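Local coordinates for N-acetylglucosamine 2-epimerase (Xylella fastidiosa, PDB 3GT5), which is probably a sugar isomerase or epimerase of the N-acylglucosamine 2-epimerase family, its own substrate not established, at residues N173-M178 and L199-R204; A184-S189 and D261-V266; K255-L260 and E267-V272. All coordinates share one frame; numbering follows the deposited sequence.

Interaction 1: residues N173-M178 and L199-R204; sequences NANMHM and LVLADR
Leu201 carries the apolar part of this contact, its isobutyl end reaching across from helix 192-211 to the flank of helix 172-189. CG stands anti to the carbonyl carbon (chi1 -64°), which directs the fork at the neighbouring helix and lets its two methyls do different work. CD1 lies against the helix backbone, 3.7 Å from Asn175 O and 3.8 Å from Met178 C. The same methyl packs against the root of Met178, with CB of that residue 3.9 Å from Leu201 CD1; beyond CG the methionine bends at two successive torsions and its sulfur end turns off toward other neighbours. Tyr156, on strand 155-160, is touched by both Leu201 and Met178.

The polar element is Asn175, which crosses the leucine at about a right angle. Its OD1 comes within 3.5 Å of Leu201 CD2, a van der Waals approach and not a bond. The amide is engaged elsewhere: OD1 accepts from Tyr156 N, while ND2 donates to Gly171 O just before the segment.

A charged pair lies apart from the buried surface. Arg204 NH1 approaches Asp203 OD2 at 2.6 Å, a salt bridge whose hydrogen bond is weak because it is bent to 117°. Val200 CG1 covers one face of the guanidinium, and Asp203 OD1 has a second partner in Arg207.

No hydrogen bond joins these two consecutive, roughly antiparallel helices here, a helical hairpin consistent with the (alpha/alpha)6 barrel of this family. One leucine fork, set against the backbone and the root of Met178, supplies the apolar fit. The buried amide beside it has both polar atoms engaged by backbone groups, which lets a polar side chain sit here.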
loop_
_atom_site.group_PDB
_atom_site.type_symbol
_atom_site.label_atom_id
_atom_site.label_comp_id
_atom_site.label_asym_id
_atom_site.label_seq_id
_atom_site.Cartn_x
_atom_site.Cartn_y
_atom_site.Cartn_z
ATOM N N ASN A 173 -9.501 -0.220 -4.947
ATOM C CA ASN A 173 -8.218 -0.543 -4.281
ATOM C C ASN A 173 -7.079 -0.815 -5.260
ATOM O O ASN A 173 -5.975 -0.258 -5.109
ATOM C CB ASN A 173 -8.432 -1.744 -3.349
ATOM C CG ASN A 173 -7.435 -1.821 -2.213
ATOM O OD1 ASN A 173 -6.533 -1.035 -2.104
ATOM N ND2 ASN A 173 -7.650 -2.763 -1.323
ATOM N N ALA A 174 -7.335 -1.609 -6.300
ATOM C CA ALA A 174 -6.298 -1.832 -7.314
ATOM C C ALA A 174 -5.932 -0.512 -8.047
ATOM O O ALA A 174 -4.764 -0.291 -8.364
ATOM C CB ALA A 174 -6.704 -2.947 -8.303
ATOM N N ASN A 175 -6.910 0.363 -8.289
ATOM C CA ASN A 175 -6.676 1.641 -8.944
ATOM C C ASN A 175 -5.878 2.588 -8.068
ATOM O O ASN A 175 -5.039 3.360 -8.540
ATOM C CB ASN A 175 -8.019 2.210 -9.402
ATOM C CG ASN A 175 -8.491 1.527 -10.667
ATOM O OD1 ASN A 175 -7.976 1.815 -11.740
ATOM N ND2 ASN A 175 -9.452 0.573 -10.548
ATOM N N MET A 176 -6.148 2.545 -6.762
ATOM C CA MET A 176 -5.392 3.323 -5.765
ATOM C C MET A 176 -3.915 2.903 -5.728
ATOM O O MET A 176 -3.007 3.758 -5.811
ATOM C CB MET A 176 -6.020 3.143 -4.375
ATOM C CG MET A 176 -5.464 4.053 -3.287
ATOM S SD MET A 176 -6.037 3.580 -1.549
ATOM C CE MET A 176 -5.259 2.007 -1.529
ATOM N N HIS A 177 -3.667 1.587 -5.655
ATOM C CA HIS A 177 -2.297 1.098 -5.694
ATOM C C HIS A 177 -1.659 1.323 -7.040
ATOM O O HIS A 177 -0.448 1.501 -7.103
ATOM C CB HIS A 177 -2.192 -0.330 -5.206
ATOM C CG HIS A 177 -2.450 -0.433 -3.738
ATOM N ND1 HIS A 177 -1.581 0.100 -2.809
ATOM C CD2 HIS A 177 -3.495 -0.940 -3.039
ATOM C CE1 HIS A 177 -2.073 -0.098 -1.595
ATOM N NE2 HIS A 177 -3.223 -0.736 -1.710
ATOM N N MET A 178 -2.445 1.278 -8.114
ATOM C CA MET A 178 -1.902 1.580 -9.437
ATOM C C MET A 178 -1.503 3.065 -9.539
ATOM O O MET A 178 -0.505 3.374 -10.153
ATOM C CB MET A 178 -2.862 1.177 -10.572
ATOM C CG MET A 178 -2.181 1.112 -11.967
ATOM S SD MET A 178 -0.839 -0.092 -12.120
ATOM C CE MET A 178 -1.886 -1.552 -12.133
ATOM N N LEU A 199 -2.539 10.729 -12.459
ATOM C CA LEU A 199 -3.466 11.825 -12.263
ATOM C C LEU A 199 -4.872 11.479 -12.696
ATOM O O LEU A 199 -5.820 11.896 -12.007
ATOM C CB LEU A 199 -2.997 13.107 -12.991
ATOM C CG LEU A 199 -3.893 14.337 -12.738
ATOM C CD1 LEU A 199 -3.877 14.789 -11.277
ATOM C CD2 LEU A 199 -3.513 15.510 -13.740
ATOM N N VAL A 200 -5.007 10.821 -13.852
ATOM C CA VAL A 200 -6.329 10.362 -14.360
ATOM C C VAL A 200 -7.016 9.452 -13.300
ATOM O O VAL A 200 -8.185 9.675 -12.945
ATOM C CB VAL A 200 -6.250 9.612 -15.701
ATOM C CG1 VAL A 200 -7.642 8.973 -16.073
ATOM C CG2 VAL A 200 -5.763 10.532 -16.847
ATOM N N LEU A 201 -6.274 8.494 -12.782
ATOM C CA LEU A 201 -6.798 7.552 -11.762
ATOM C C LEU A 201 -7.247 8.321 -10.525
ATOM O O LEU A 201 -8.353 8.082 -9.997
ATOM C CB LEU A 201 -5.744 6.522 -11.367
ATOM C CG LEU A 201 -5.235 5.526 -12.404
ATOM C CD1 LEU A 201 -4.070 4.655 -11.826
ATOM C CD2 LEU A 201 -6.366 4.634 -12.977
ATOM N N ALA A 202 -6.397 9.233 -10.029
ATOM C CA ALA A 202 -6.807 10.088 -8.889
ATOM C C ALA A 202 -8.079 10.912 -9.135
ATOM O O ALA A 202 -8.960 10.981 -8.302
ATOM C CB ALA A 202 -5.655 11.012 -8.433
ATOM N N ASP A 203 -8.185 11.509 -10.310
ATOM C CA ASP A 203 -9.348 12.295 -10.643
ATOM C C ASP A 203 -10.615 11.426 -10.664
ATOM O O ASP A 203 -11.642 11.762 -10.025
ATOM C CB ASP A 203 -9.141 12.929 -11.991
ATOM C CG ASP A 203 -10.420 13.587 -12.504
ATOM O OD1 ASP A 203 -10.987 14.412 -11.789
ATOM O OD2 ASP A 203 -10.911 13.174 -13.596
ATOM N N ARG A 204 -10.529 10.298 -11.343
ATOM C CA ARG A 204 -11.703 9.417 -11.497
ATOM C C ARG A 204 -12.148 8.874 -10.140
ATOM O O ARG A 204 -13.349 8.860 -9.828
ATOM C CB ARG A 204 -11.421 8.274 -12.457
ATOM C CG ARG A 204 -11.194 8.679 -13.896
ATOM C CD ARG A 204 -12.324 9.481 -14.503
ATOM N NE ARG A 204 -12.006 9.674 -15.930
ATOM C CZ ARG A 204 -11.228 10.647 -16.397
ATOM N NH1 ARG A 204 -10.745 11.556 -15.570
ATOM N NH2 ARG A 204 -10.948 10.731 -17.705
#

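Interaction 2: residues A184-S189 and D261-V266; sequences AAYEAS and DRYIEV
Tyr186 sets the edge of its ring over one face of Tyr263, giving a T-shaped (edge-to-face) pair with centroids 5.4 Å apart and planes at 68°. Its CE2 does the touching, lying 3.9 Å from Tyr263 CG and well off the ring centre, toward the rim. This position follows from a first torsion that holds CG anti to the backbone N (chi1 170°), carrying the phenol outward from helix 172-189 toward the other segment.

The hydroxyl of Tyr263 is taken up by the next residue of that helix. Tyr263 OH donates to Glu187 OE2 at 2.7 Å, and the carboxylate oxygen sits at the edge of the phenol ring, near its plane. On the acceptor the bond arrives on the anti side, 34° out of the carboxylate plane. An extended chain beyond CG brings Glu187 this far, and its CG also rests 3.3 Å from Tyr263 OH. The other oxygen, OE1, makes a salt bridge to Lys127 of helix 112-127, so both ends of the carboxylate are used.

A water completes the link. It lies 2.7 Å from Tyr186 OH and donates to Tyr263 O at 3.1 Å, tying the far end of one phenol to the backbone of the other tyrosine.

This structural packing joins the C-terminal parts of helices 172-189 and 247-263, alpha/alpha-barrel helices separated in sequence by helix 192-211, and meets Tyr263 through its ring face, hydroxyl and carbonyl. Lys127 would be expected to stabilise the negative charge of Glu187, with Arg262 NH1 adding a weaker influence from a distance, and so to support a carboxylate that accepts from the phenol.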
loop_
_atom_site.group_PDB
_atom_site.type_symbol
_atom_site.label_atom_id
_atom_site.label_comp_id
_atom_site.label_asym_id
_atom_site.label_seq_id
_atom_site.Cartn_x
_atom_site.Cartn_y
_atom_site.Cartn_z
ATOM N N ALA A 184 5.517 6.115 -8.599
ATOM C CA ALA A 184 6.850 5.507 -8.472
ATOM C C ALA A 184 7.543 5.332 -9.839
ATOM O O ALA A 184 8.753 5.579 -9.963
ATOM C CB ALA A 184 6.755 4.185 -7.771
ATOM N N ALA A 185 6.767 4.916 -10.850
ATOM C CA ALA A 185 7.278 4.668 -12.213
ATOM C C ALA A 185 7.787 5.991 -12.801
ATOM O O ALA A 185 8.852 6.027 -13.483
ATOM C CB ALA A 185 6.177 4.050 -13.090
ATOM N N TYR A 186 7.019 7.057 -12.567
ATOM C CA TYR A 186 7.412 8.395 -13.010
ATOM C C TYR A 186 8.694 8.852 -12.322
ATOM O O TYR A 186 9.606 9.379 -12.965
ATOM C CB TYR A 186 6.328 9.417 -12.736
ATOM C CG TYR A 186 6.769 10.848 -12.957
ATOM C CD1 TYR A 186 6.995 11.324 -14.237
ATOM C CD2 TYR A 186 6.977 11.725 -11.879
ATOM C CE1 TYR A 186 7.416 12.651 -14.449
ATOM C CE2 TYR A 186 7.380 13.052 -12.098
ATOM C CZ TYR A 186 7.597 13.495 -13.378
ATOM O OH TYR A 186 7.970 14.814 -13.574
ATOM N N GLU A 187 8.747 8.645 -11.012
ATOM C CA GLU A 187 9.901 9.072 -10.225
ATOM C C GLU A 187 11.147 8.334 -10.695
ATOM O O GLU A 187 12.237 8.923 -10.764
ATOM C CB GLU A 187 9.650 8.827 -8.731
ATOM C CG GLU A 187 8.631 9.745 -8.118
ATOM C CD GLU A 187 8.241 9.347 -6.712
ATOM O OE1 GLU A 187 8.555 8.215 -6.270
ATOM O OE2 GLU A 187 7.598 10.179 -6.032
ATOM N N ALA A 188 10.989 7.081 -11.069
ATOM C CA ALA A 188 12.122 6.221 -11.505
ATOM C C ALA A 188 12.572 6.487 -12.937
ATOM O O ALA A 188 13.763 6.464 -13.201
ATOM C CB ALA A 188 11.784 4.790 -11.330
ATOM N N SER A 189 11.626 6.762 -13.847
ATOM C CA SER A 189 11.912 6.782 -15.294
ATOM C C SER A 189 11.846 8.168 -15.936
ATOM O O SER A 189 12.368 8.359 -17.044
ATOM C CB SER A 189 10.929 5.901 -16.046
ATOM O OG SER A 189 9.643 6.444 -15.995
ATOM N N ASP A 261 0.589 16.575 -6.098
ATOM C CA ASP A 261 0.669 18.044 -6.011
ATOM C C ASP A 261 2.123 18.550 -6.071
ATOM O O ASP A 261 2.396 19.731 -6.401
ATOM C CB ASP A 261 -0.015 18.484 -4.723
ATOM C CG ASP A 261 0.109 19.971 -4.441
ATOM O OD1 ASP A 261 -0.618 20.770 -5.061
ATOM O OD2 ASP A 261 0.917 20.342 -3.541
ATOM N N ARG A 262 3.032 17.698 -5.675
ATOM C CA ARG A 262 4.465 17.927 -5.792
ATOM C C ARG A 262 4.953 17.970 -7.255
ATOM O O ARG A 262 5.903 18.717 -7.584
ATOM C CB ARG A 262 5.187 16.844 -4.986
ATOM C CG ARG A 262 6.541 17.155 -4.465
ATOM C CD ARG A 262 7.168 15.871 -3.844
ATOM N NE ARG A 262 6.558 15.570 -2.547
ATOM C CZ ARG A 262 6.495 14.383 -1.941
ATOM N NH1 ARG A 262 6.975 13.279 -2.488
ATOM N NH2 ARG A 262 5.911 14.310 -0.759
ATOM N N TYR A 263 4.326 17.172 -8.125
ATOM C CA TYR A 263 4.789 16.979 -9.501
ATOM C C TYR A 263 3.897 17.647 -10.541
ATOM O O TYR A 263 4.307 17.814 -11.703
ATOM C CB TYR A 263 4.890 15.481 -9.819
ATOM C CG TYR A 263 5.871 14.743 -8.959
ATOM C CD1 TYR A 263 7.177 15.182 -8.821
ATOM C CD2 TYR A 263 5.482 13.606 -8.263
ATOM C CE1 TYR A 263 8.061 14.516 -8.020
ATOM C CE2 TYR A 263 6.365 12.932 -7.471
ATOM C CZ TYR A 263 7.635 13.391 -7.346
ATOM O OH TYR A 263 8.472 12.696 -6.548
ATOM N N ILE A 264 2.669 17.975 -10.158
ATOM C CA ILE A 264 1.679 18.543 -11.065
ATOM C C ILE A 264 1.118 19.834 -10.473
ATOM O O ILE A 264 0.685 19.874 -9.309
ATOM C CB ILE A 264 0.510 17.555 -11.254
ATOM C CG1 ILE A 264 1.007 16.296 -11.976
ATOM C CG2 ILE A 264 -0.710 18.223 -11.952
ATOM C CD1 ILE A 264 -0.098 15.335 -12.313
ATOM N N GLU A 265 1.109 20.908 -11.259
ATOM C CA GLU A 265 0.468 22.139 -10.821
ATOM C C GLU A 265 -1.022 22.197 -11.222
ATOM O O GLU A 265 -1.372 22.466 -12.389
ATOM C CB GLU A 265 1.259 23.330 -11.375
ATOM C CG GLU A 265 0.699 24.686 -11.023
ATOM C CD GLU A 265 1.644 25.810 -11.447
ATOM O OE1 GLU A 265 2.551 25.555 -12.298
ATOM O OE2 GLU A 265 1.483 26.930 -10.900
ATOM N N VAL A 266 -1.902 21.958 -10.251
ATOM C CA VAL A 266 -3.356 21.943 -10.502
ATOM C C VAL A 266 -4.081 22.189 -9.153
ATOM O O VAL A 266 -3.636 21.702 -8.097
ATOM C CB VAL A 266 -3.813 20.648 -11.248
ATOM C CG1 VAL A 266 -4.036 19.499 -10.293
ATOM C CG2 VAL A 266 -5.102 20.904 -12.068
HETATM O O HOH W 1 7.232 16.943 -12.067
#

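Interaction 3: residues K255-L260 and E267-V272; sequences KLLLIL and EWLVPV
Leu260 N donates to Leu256 O at 2.9 Å, a bond within helix 247-263 that holds the turn from which Leu260 and Leu257 both face Leu269; no polar bond crosses to 267-272. The contact itself is apolar. Leu260 CB meets Leu269 CD1 at 4.0 Å, while the other methyl of that leucine, CD2, lies 3.8 Å from Leu257 CD2.

Leu257 is the centre of the packing because its fork spans three residues of the returning chain. CD1 presses on Val272 CG1 at 3.6 Å, on helix 269-284, and CD2 also reaches Trp268 CZ3 at 3.9 Å. The indole is brought there by a chi1 of 69°, which places CG between the backbone N and carbonyl carbon. One face of its ring is covered by Leu269 CD2, 3.5 Å above the plane and offset toward the rim, and Arg207 makes a cation-pi contact with it. To one side of this cluster, Leu258 and Val270 cross at about a right angle, Leu258 CD1 lying 4.1 Å from Val270 CG2.

Helix 192-211 closes over the same cluster through Ala202, which touches Leu257 and Leu260, and Thr206, which touches Trp268 and Val272. The two segments run roughly opposite ways in an antiparallel helical hairpin, as in the alpha/alpha barrel of this family. They are joined by apolar packing, with no hydrogen bond between them: the branched leucine and valine side chains pack methyl to methyl.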
loop_
_atom_site.group_PDB
_atom_site.type_symbol
_atom_site.label_atom_id
_atom_site.label_comp_id
_atom_site.label_asym_id
_atom_site.label_seq_id
_atom_site.Cartn_x
_atom_site.Cartn_y
_atom_site.Cartn_z
ATOM N N LYS A 255 -2.694 11.260 0.866
ATOM C CA LYS A 255 -1.244 11.196 0.661
ATOM C C LYS A 255 -0.882 11.168 -0.829
ATOM O O LYS A 255 -0.004 11.922 -1.292
ATOM C CB LYS A 255 -0.689 9.975 1.380
ATOM C CG LYS A 255 0.848 9.819 1.341
ATOM C CD LYS A 255 1.325 8.390 1.605
ATOM C CE LYS A 255 1.018 7.467 0.465
ATOM N NZ LYS A 255 1.203 6.102 0.864
ATOM N N LEU A 256 -1.538 10.297 -1.584
ATOM C CA LEU A 256 -1.257 10.216 -3.016
ATOM C C LEU A 256 -1.560 11.527 -3.743
ATOM O O LEU A 256 -0.801 11.934 -4.650
ATOM C CB LEU A 256 -2.029 9.064 -3.658
ATOM C CG LEU A 256 -1.661 7.664 -3.206
ATOM C CD1 LEU A 256 -2.645 6.711 -3.907
ATOM C CD2 LEU A 256 -0.148 7.240 -3.472
ATOM N N LEU A 257 -2.644 12.213 -3.371
ATOM C CA LEU A 257 -2.972 13.516 -3.973
ATOM C C LEU A 257 -1.902 14.563 -3.636
ATOM O O LEU A 257 -1.599 15.452 -4.466
ATOM C CB LEU A 257 -4.327 14.021 -3.465
ATOM C CG LEU A 257 -5.527 13.188 -3.851
ATOM C CD1 LEU A 257 -6.831 13.754 -3.212
ATOM C CD2 LEU A 257 -5.697 13.106 -5.377
ATOM N N LEU A 258 -1.340 14.498 -2.429
ATOM C CA LEU A 258 -0.276 15.437 -2.043
ATOM C C LEU A 258 1.079 15.095 -2.723
ATOM O O LEU A 258 1.888 15.991 -2.965
ATOM C CB LEU A 258 -0.104 15.527 -0.518
ATOM C CG LEU A 258 -0.987 16.575 0.174
ATOM C CD1 LEU A 258 -0.502 18.051 -0.025
ATOM C CD2 LEU A 258 -2.408 16.460 -0.242
ATOM N N ILE A 259 1.297 13.849 -3.052
ATOM C CA ILE A 259 2.478 13.473 -3.863
ATOM C C ILE A 259 2.243 13.980 -5.302
ATOM O O ILE A 259 3.139 14.552 -5.903
ATOM C CB ILE A 259 2.737 11.976 -3.842
ATOM C CG1 ILE A 259 3.106 11.524 -2.416
ATOM C CG2 ILE A 259 3.891 11.617 -4.831
ATOM C CD1 ILE A 259 3.176 10.030 -2.219
ATOM N N LEU A 260 1.028 13.838 -5.817
ATOM C CA LEU A 260 0.729 14.385 -7.144
ATOM C C LEU A 260 0.949 15.888 -7.190
ATOM O O LEU A 260 1.459 16.415 -8.187
ATOM C CB LEU A 260 -0.685 14.057 -7.571
ATOM C CG LEU A 260 -0.865 12.638 -8.096
ATOM C CD1 LEU A 260 -2.331 12.204 -7.949
ATOM C CD2 LEU A 260 -0.415 12.522 -9.578
ATOM N N GLU A 267 -5.172 22.948 -9.171
ATOM C CA GLU A 267 -5.716 23.491 -7.923
ATOM C C GLU A 267 -6.483 22.462 -7.104
ATOM O O GLU A 267 -6.566 22.592 -5.881
ATOM C CB GLU A 267 -6.604 24.743 -8.176
ATOM N N TRP A 268 -7.030 21.439 -7.755
ATOM C CA TRP A 268 -8.001 20.588 -7.066
ATOM C C TRP A 268 -7.424 19.578 -6.073
ATOM O O TRP A 268 -8.146 19.123 -5.173
ATOM C CB TRP A 268 -8.924 19.885 -8.045
ATOM C CG TRP A 268 -8.325 18.854 -8.898
ATOM C CD1 TRP A 268 -7.878 19.003 -10.171
ATOM C CD2 TRP A 268 -8.136 17.460 -8.572
ATOM N NE1 TRP A 268 -7.436 17.794 -10.664
ATOM C CE2 TRP A 268 -7.602 16.834 -9.705
ATOM C CE3 TRP A 268 -8.449 16.672 -7.456
ATOM C CZ2 TRP A 268 -7.333 15.466 -9.742
ATOM C CZ3 TRP A 268 -8.165 15.328 -7.492
ATOM C CH2 TRP A 268 -7.618 14.736 -8.624
ATOM N N LEU A 269 -6.140 19.246 -6.182
ATOM C CA LEU A 269 -5.599 18.140 -5.395
ATOM C C LEU A 269 -5.674 18.350 -3.867
ATOM O O LEU A 269 -6.173 17.475 -3.135
ATOM C CB LEU A 269 -4.152 17.872 -5.823
ATOM C CG LEU A 269 -3.987 17.452 -7.288
ATOM C CD1 LEU A 269 -2.455 17.616 -7.719
ATOM C CD2 LEU A 269 -4.513 16.046 -7.533
ATOM N N VAL A 270 -5.205 19.494 -3.399
ATOM C CA VAL A 270 -5.110 19.737 -1.954
ATOM C C VAL A 270 -6.494 19.817 -1.310
ATOM O O VAL A 270 -6.697 19.156 -0.316
ATOM C CB VAL A 270 -4.180 20.919 -1.595
ATOM C CG1 VAL A 270 -4.166 21.146 -0.050
ATOM C CG2 VAL A 270 -2.798 20.678 -2.108
ATOM N N PRO A 271 -7.450 20.606 -1.855
ATOM C CA PRO A 271 -8.760 20.660 -1.213
ATOM C C PRO A 271 -9.442 19.277 -1.149
ATOM O O PRO A 271 -10.138 18.939 -0.155
ATOM C CB PRO A 271 -9.575 21.617 -2.103
ATOM C CG PRO A 271 -8.600 22.372 -2.870
ATOM C CD PRO A 271 -7.309 21.630 -2.920
ATOM N N VAL A 272 -9.277 18.480 -2.200
ATOM C CA VAL A 272 -9.842 17.115 -2.174
ATOM C C VAL A 272 -9.163 16.264 -1.093
ATOM O O VAL A 272 -9.845 15.583 -0.311
ATOM C CB VAL A 272 -9.814 16.443 -3.552
ATOM C CG1 VAL A 272 -10.166 14.953 -3.465
ATOM C CG2 VAL A 272 -10.754 17.134 -4.527
#

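Interaction 1 comes first along the chain, closing helix 172-189 onto helix 192-211 across a short turn. Interaction 2 starts inside that loop, at 184-189, but ends far beyond it at 261-266, so the two cross. Interaction 3 pairs 255-260 with 267-272 around the loop holding 261-266; it follows interaction 1 in series and crosses interaction 2. In space all three are continuous: Leu199 meets Ile264, Ala202 packs on Leu257 and Leu260, and Asp261 lies against Leu269. Two local helical hairpins thus pack directly side by side, and interaction 2 adds a longer-range link between them, in keeping with the alpha/alpha-barrel fold known for this family.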